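Local coordinates for protein heme oxygenase (PDB 5KZL) that degrades haem as a virulence-related haem oxygenase of Leptospira interrogans, probably opening the porphyrin to biliverdin with release of iron and carbon monoxide, at residues Leu10-Ile13 and Leu14-Thr18; Glu190-Ser193 and Ile194-Glu197. The protein carries 1 engineered substitution. One frame throughout, in Å; residues are numbered along the deposited sequence.

Both contacts are short runs of about two helical turns, held by i to i+4 backbone bonds, contact 1 near the N-terminus on helix 10-17 and contact 2 on helix 188-210, their centres about 10 Å apart. The two helices pack on each other: Leu-14 CD2 lies 3.6 Å from Leu-195 CA, and Leu-195 CD1 sits 3.7 Å from Gly-17 CA. Contact 1 is the more buried, with four of eight touching residues buried against two in contact 2. Their chemistry differs with place: contact 1 sends an arginine to a haem propionate, while contact 2 stands back, its Leu-195 side chain about 10 Å from the haem, and spends its charged ends on protein partners.

Contact 1 of 2, residues Leu10-Ile13 and Leu14-Thr18; sequences LATI and LREGT. With HEM (protoporphyrin IX containing Fe), chain B.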
# COMPACT_ATOMS: atom_id res chain seq x y z
N LEU A 10 6.62 12.51 13.84
CA LEU A 10 5.99 12.30 12.54
C LEU A 10 5.10 11.04 12.56
O LEU A 10 3.99 11.07 12.01
CB LEU A 10 7.03 12.21 11.39
CG LEU A 10 6.49 11.84 9.97
CD1 LEU A 10 5.45 12.87 9.49
CD2 LEU A 10 7.62 11.69 8.98
N ALA A 11 5.56 9.94 13.21
CA ALA A 11 4.76 8.70 13.27
C ALA A 11 3.43 8.98 13.99
O ALA A 11 2.38 8.54 13.52
CB ALA A 11 5.53 7.60 13.98
N THR A 12 3.47 9.80 15.05
CA THR A 12 2.28 10.19 15.83
C THR A 12 1.38 11.14 14.99
O THR A 12 0.16 10.96 14.97
CB THR A 12 2.74 10.80 17.17
OG1 THR A 12 3.37 9.77 17.93
CG2 THR A 12 1.61 11.42 17.98
N ILE A 13 1.98 12.12 14.31
CA ILE A 13 1.27 13.10 13.45
C ILE A 13 0.45 12.36 12.38
O ILE A 13 -0.72 12.68 12.15
CB ILE A 13 2.26 14.13 12.83
CG1 ILE A 13 2.67 15.18 13.88
CG2 ILE A 13 1.67 14.82 11.58
CD1 ILE A 13 3.96 15.90 13.58
N LEU A 14 1.07 11.37 11.73
CA LEU A 14 0.42 10.58 10.70
C LEU A 14 -0.67 9.69 11.28
O LEU A 14 -1.74 9.63 10.71
CB LEU A 14 1.45 9.75 9.90
CG LEU A 14 2.48 10.56 9.11
CD1 LEU A 14 3.44 9.63 8.35
CD2 LEU A 14 1.80 11.52 8.15
N ARG A 15 -0.41 9.03 12.42
CA ARG A 15 -1.41 8.15 13.06
C ARG A 15 -2.66 8.94 13.48
O ARG A 15 -3.78 8.56 13.14
CB ARG A 15 -0.78 7.41 14.25
CG ARG A 15 -1.76 6.57 15.07
CD ARG A 15 -1.07 5.81 16.18
NE ARG A 15 -0.31 4.67 15.65
CZ ARG A 15 0.42 3.85 16.40
NH1 ARG A 15 1.07 2.84 15.83
NH2 ARG A 15 0.52 4.04 17.71
N GLU A 16 -2.46 10.02 14.25
CA GLU A 16 -3.55 10.87 14.74
C GLU A 16 -4.23 11.63 13.59
O GLU A 16 -5.45 11.73 13.58
CB GLU A 16 -3.04 11.85 15.81
CG GLU A 16 -2.56 11.16 17.08
CD GLU A 16 -1.91 12.06 18.12
OE1 GLU A 16 -1.51 13.20 17.78
OE2 GLU A 16 -1.74 11.60 19.27
N GLY A 17 -3.44 12.14 12.65
CA GLY A 17 -3.96 12.90 11.53
C GLY A 17 -4.73 12.13 10.47
O GLY A 17 -5.46 12.74 9.69
N THR A 18 -4.56 10.79 10.39
CA THR A 18 -5.25 10.04 9.33
C THR A 18 -6.27 9.01 9.85
O THR A 18 -6.76 8.20 9.06
CB THR A 18 -4.26 9.40 8.33
OG1 THR A 18 -3.47 8.41 8.99
CG2 THR A 18 -3.39 10.42 7.61
CHA HEM B . -3.27 0.08 10.63
CHB HEM B . -3.64 1.78 6.23
CHC HEM B . -7.60 -0.84 5.66
CHD HEM B . -6.66 -3.11 9.63
C1A HEM B . -3.04 0.75 9.48
C2A HEM B . -2.00 1.73 9.33
C3A HEM B . -2.13 2.22 8.11
C4A HEM B . -3.19 1.56 7.49
CMA HEM B . -1.28 3.24 7.45
CAA HEM B . -0.96 2.13 10.35
CBA HEM B . -1.50 3.11 11.41
CGA HEM B . -0.40 3.59 12.27
O1A HEM B . -0.12 4.75 12.30
O2A HEM B . 0.21 2.76 12.93
C1B HEM B . -4.79 1.23 5.67
C2B HEM B . -5.32 1.62 4.38
C3B HEM B . -6.44 0.87 4.24
C4B HEM B . -6.57 0.05 5.45
CMB HEM B . -4.76 2.58 3.39
CAB HEM B . -7.38 0.82 3.20
CBB HEM B . -7.30 1.75 2.39
C1C HEM B . -7.65 -1.81 6.59
C2C HEM B . -8.46 -2.98 6.56
C3C HEM B . -8.17 -3.63 7.70
C4C HEM B . -7.16 -2.87 8.40
CMC HEM B . -9.44 -3.39 5.46
CAC HEM B . -8.78 -4.87 8.10
CBC HEM B . -8.21 -5.62 8.96
C1D HEM B . -5.71 -2.35 10.28
C2D HEM B . -5.25 -2.65 11.66
C3D HEM B . -4.30 -1.79 11.92
C4D HEM B . -4.18 -0.95 10.72
CMD HEM B . -5.72 -3.75 12.54
CAD HEM B . -3.54 -1.67 13.21
CBD HEM B . -2.52 -2.73 13.42
CGD HEM B . -1.77 -2.58 14.70
O1D HEM B . -1.78 -1.57 15.30
O2D HEM B . -1.14 -3.52 15.08
NA HEM B . -3.73 0.73 8.34
NB HEM B . -5.60 0.38 6.19
NC HEM B . -6.93 -1.80 7.69
ND HEM B . -5.03 -1.34 9.79
FE HEM B . -5.32 -0.51 8.05
O HOH W 1 -4.04 -2.13 7.10
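Leu-10 and Leu-14 meet one helical turn apart, with CD1 of Leu-10 lying 3.8 Å from CG of Leu-14 as the two side chains cross at a slant. Both are buried; Leu-10 also touches Lys-191, and Leu-14 Ser-198, of helix 188-210. The backbone evidence for the helix is four consecutive i to i+4 bonds, the straightest running from Glu-16 N to Thr-12 O (2.9 Å, 172° at the hydrogen). The same pair also touches through side chains, CG2 of Thr-12 lying 3.6 Å from CD of Glu-16, both pointing the same way.

Arg-15 can be followed outward to the haem. Its CB is 3.4 Å from both Ala-11 O and O1A of the propionate, and CG still lies near O1A. With CG placed anti to the backbone N (chi1 174°), the chain runs away from the helix until it bends at chi3. CD stays near O1A at a longer 4.1 Å, and NE makes only weak bonds to O1A and O2A. CZ lies closest to O2A (3.6 Å), to which NH1 gives a firmer bond, 3.0 Å long. The propionate carbon CGA lies in the guanidinium plane, met by the NE/NH1 edge. Tyr-130 OH and Lys-174 NZ are also hydrogen-bonded to the haem group.

At the helix end, Thr-18 OG1 donates to Leu-14 O at 2.7 Å, which satisfies that carbonyl where the backbone bond from Thr-18 N is weak. Taken together, this is the whole short N-terminal helix of the all-helical haem oxygenase fold, its arginine anchoring one propionate in the haem pocket.

Contact 2 of 2, residues Glu190-Ser193 and Ile194-Glu197; sequences EKQS and ILAE
Glu-190 to Glu-197 form regular alpha helix, with the N-H groups of Ile-194, Leu-195, Ala-196 and Glu-197 each bonded to the carbonyl four residues earlier; the shortest, Leu-195 N to Lys-191 O, measures 2.8 Å.

Across these turns the side chains mostly meet backbone oxygens. Ile-194 has CG1 beside the backbone N, anti to its carbonyl carbon (chi1 -63°), which directs that branch back along the helix to within 3.4 Å of Glu-190 O. Its side chain also packs against Ala-127 of helix 125-151. Leu-195 and Gln-192 run side by side in the same direction, but the touch is loose: CD2 of Leu-195 is 4.0 Å from OE1 of Gln-192 and barely farther from its NE2. The bend of the glutamine at chi2 (-60°) brings the amide alongside the methyl. CB of Ala-196 rests 3.5 Å from Ser-193 O on the exposed side.

The charged ends find partners beyond these residues. Lys-191 is extended and its NZ forms a salt bridge with Asp-188 and a hydrogen bond to Met-8 O, tying this helix to the N-terminal segment. Glu-197 is buried, yet both carboxylate oxygens are engaged, OE1 in a salt bridge with Arg-113 and OE2 in a hydrogen bond with His-128; such pairing would probably stabilise its charged form.

Lys-191, Gln-192 and Leu-195 touch helix 10-17, and Ile-194 and Glu-197 touch helix 125-151, so the long helix 188-210 bridges these two in the all-helical haem oxygenase fold.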
# COMPACT_ATOMS: atom_id res chain seq x y z
N GLU A 190 7.28 20.66 7.31
CA GLU A 190 7.47 19.57 6.35
C GLU A 190 6.68 18.32 6.75
O GLU A 190 6.16 17.63 5.87
CB GLU A 190 8.95 19.24 6.22
CG GLU A 190 9.72 20.36 5.56
CD GLU A 190 11.22 20.18 5.46
OE1 GLU A 190 11.75 20.43 4.35
OE2 GLU A 190 11.87 19.87 6.48
N LYS A 191 6.58 18.04 8.06
CA LYS A 191 5.76 16.91 8.53
C LYS A 191 4.29 17.14 8.19
O LYS A 191 3.59 16.19 7.83
CB LYS A 191 5.93 16.69 10.04
CG LYS A 191 7.31 16.21 10.43
CD LYS A 191 7.44 16.27 11.95
CE LYS A 191 8.88 16.11 12.36
NZ LYS A 191 9.00 16.24 13.85
N GLN A 192 3.83 18.42 8.26
CA GLN A 192 2.46 18.79 7.87
C GLN A 192 2.19 18.49 6.40
O GLN A 192 1.09 18.01 6.08
CB GLN A 192 2.15 20.24 8.20
CG GLN A 192 1.85 20.48 9.68
CD GLN A 192 0.66 19.67 10.16
OE1 GLN A 192 -0.46 19.74 9.64
NE2 GLN A 192 0.90 18.85 11.13
N SER A 193 3.19 18.75 5.52
CA SER A 193 3.08 18.46 4.08
C SER A 193 3.01 16.93 3.89
O SER A 193 2.25 16.45 3.04
CB SER A 193 4.27 19.03 3.32
OG SER A 193 4.30 20.45 3.37
N ILE A 194 3.78 16.17 4.71
CA ILE A 194 3.75 14.69 4.65
C ILE A 194 2.35 14.19 5.09
O ILE A 194 1.78 13.32 4.43
CB ILE A 194 4.93 14.00 5.41
CG1 ILE A 194 6.30 14.39 4.75
CG2 ILE A 194 4.77 12.45 5.39
CD1 ILE A 194 7.51 14.16 5.63
N LEU A 195 1.78 14.81 6.14
CA LEU A 195 0.40 14.48 6.57
C LEU A 195 -0.64 14.78 5.44
O LEU A 195 -1.49 13.94 5.15
CB LEU A 195 0.06 15.21 7.90
CG LEU A 195 -1.37 15.08 8.43
CD1 LEU A 195 -1.76 13.60 8.66
CD2 LEU A 195 -1.56 15.91 9.69
N ALA A 196 -0.54 15.96 4.78
CA ALA A 196 -1.43 16.35 3.67
C ALA A 196 -1.34 15.32 2.53
O ALA A 196 -2.37 14.87 2.02
CB ALA A 196 -1.05 17.74 3.18
N GLU A 197 -0.11 14.85 2.22
CA GLU A 197 0.06 13.82 1.19
C GLU A 197 -0.58 12.48 1.60
O GLU A 197 -1.29 11.88 0.78
CB GLU A 197 1.53 13.64 0.77
CG GLU A 197 1.71 12.78 -0.49
CD GLU A 197 1.09 13.30 -1.78
OE1 GLU A 197 0.69 14.49 -1.81
OE2 GLU A 197 1.01 12.53 -2.77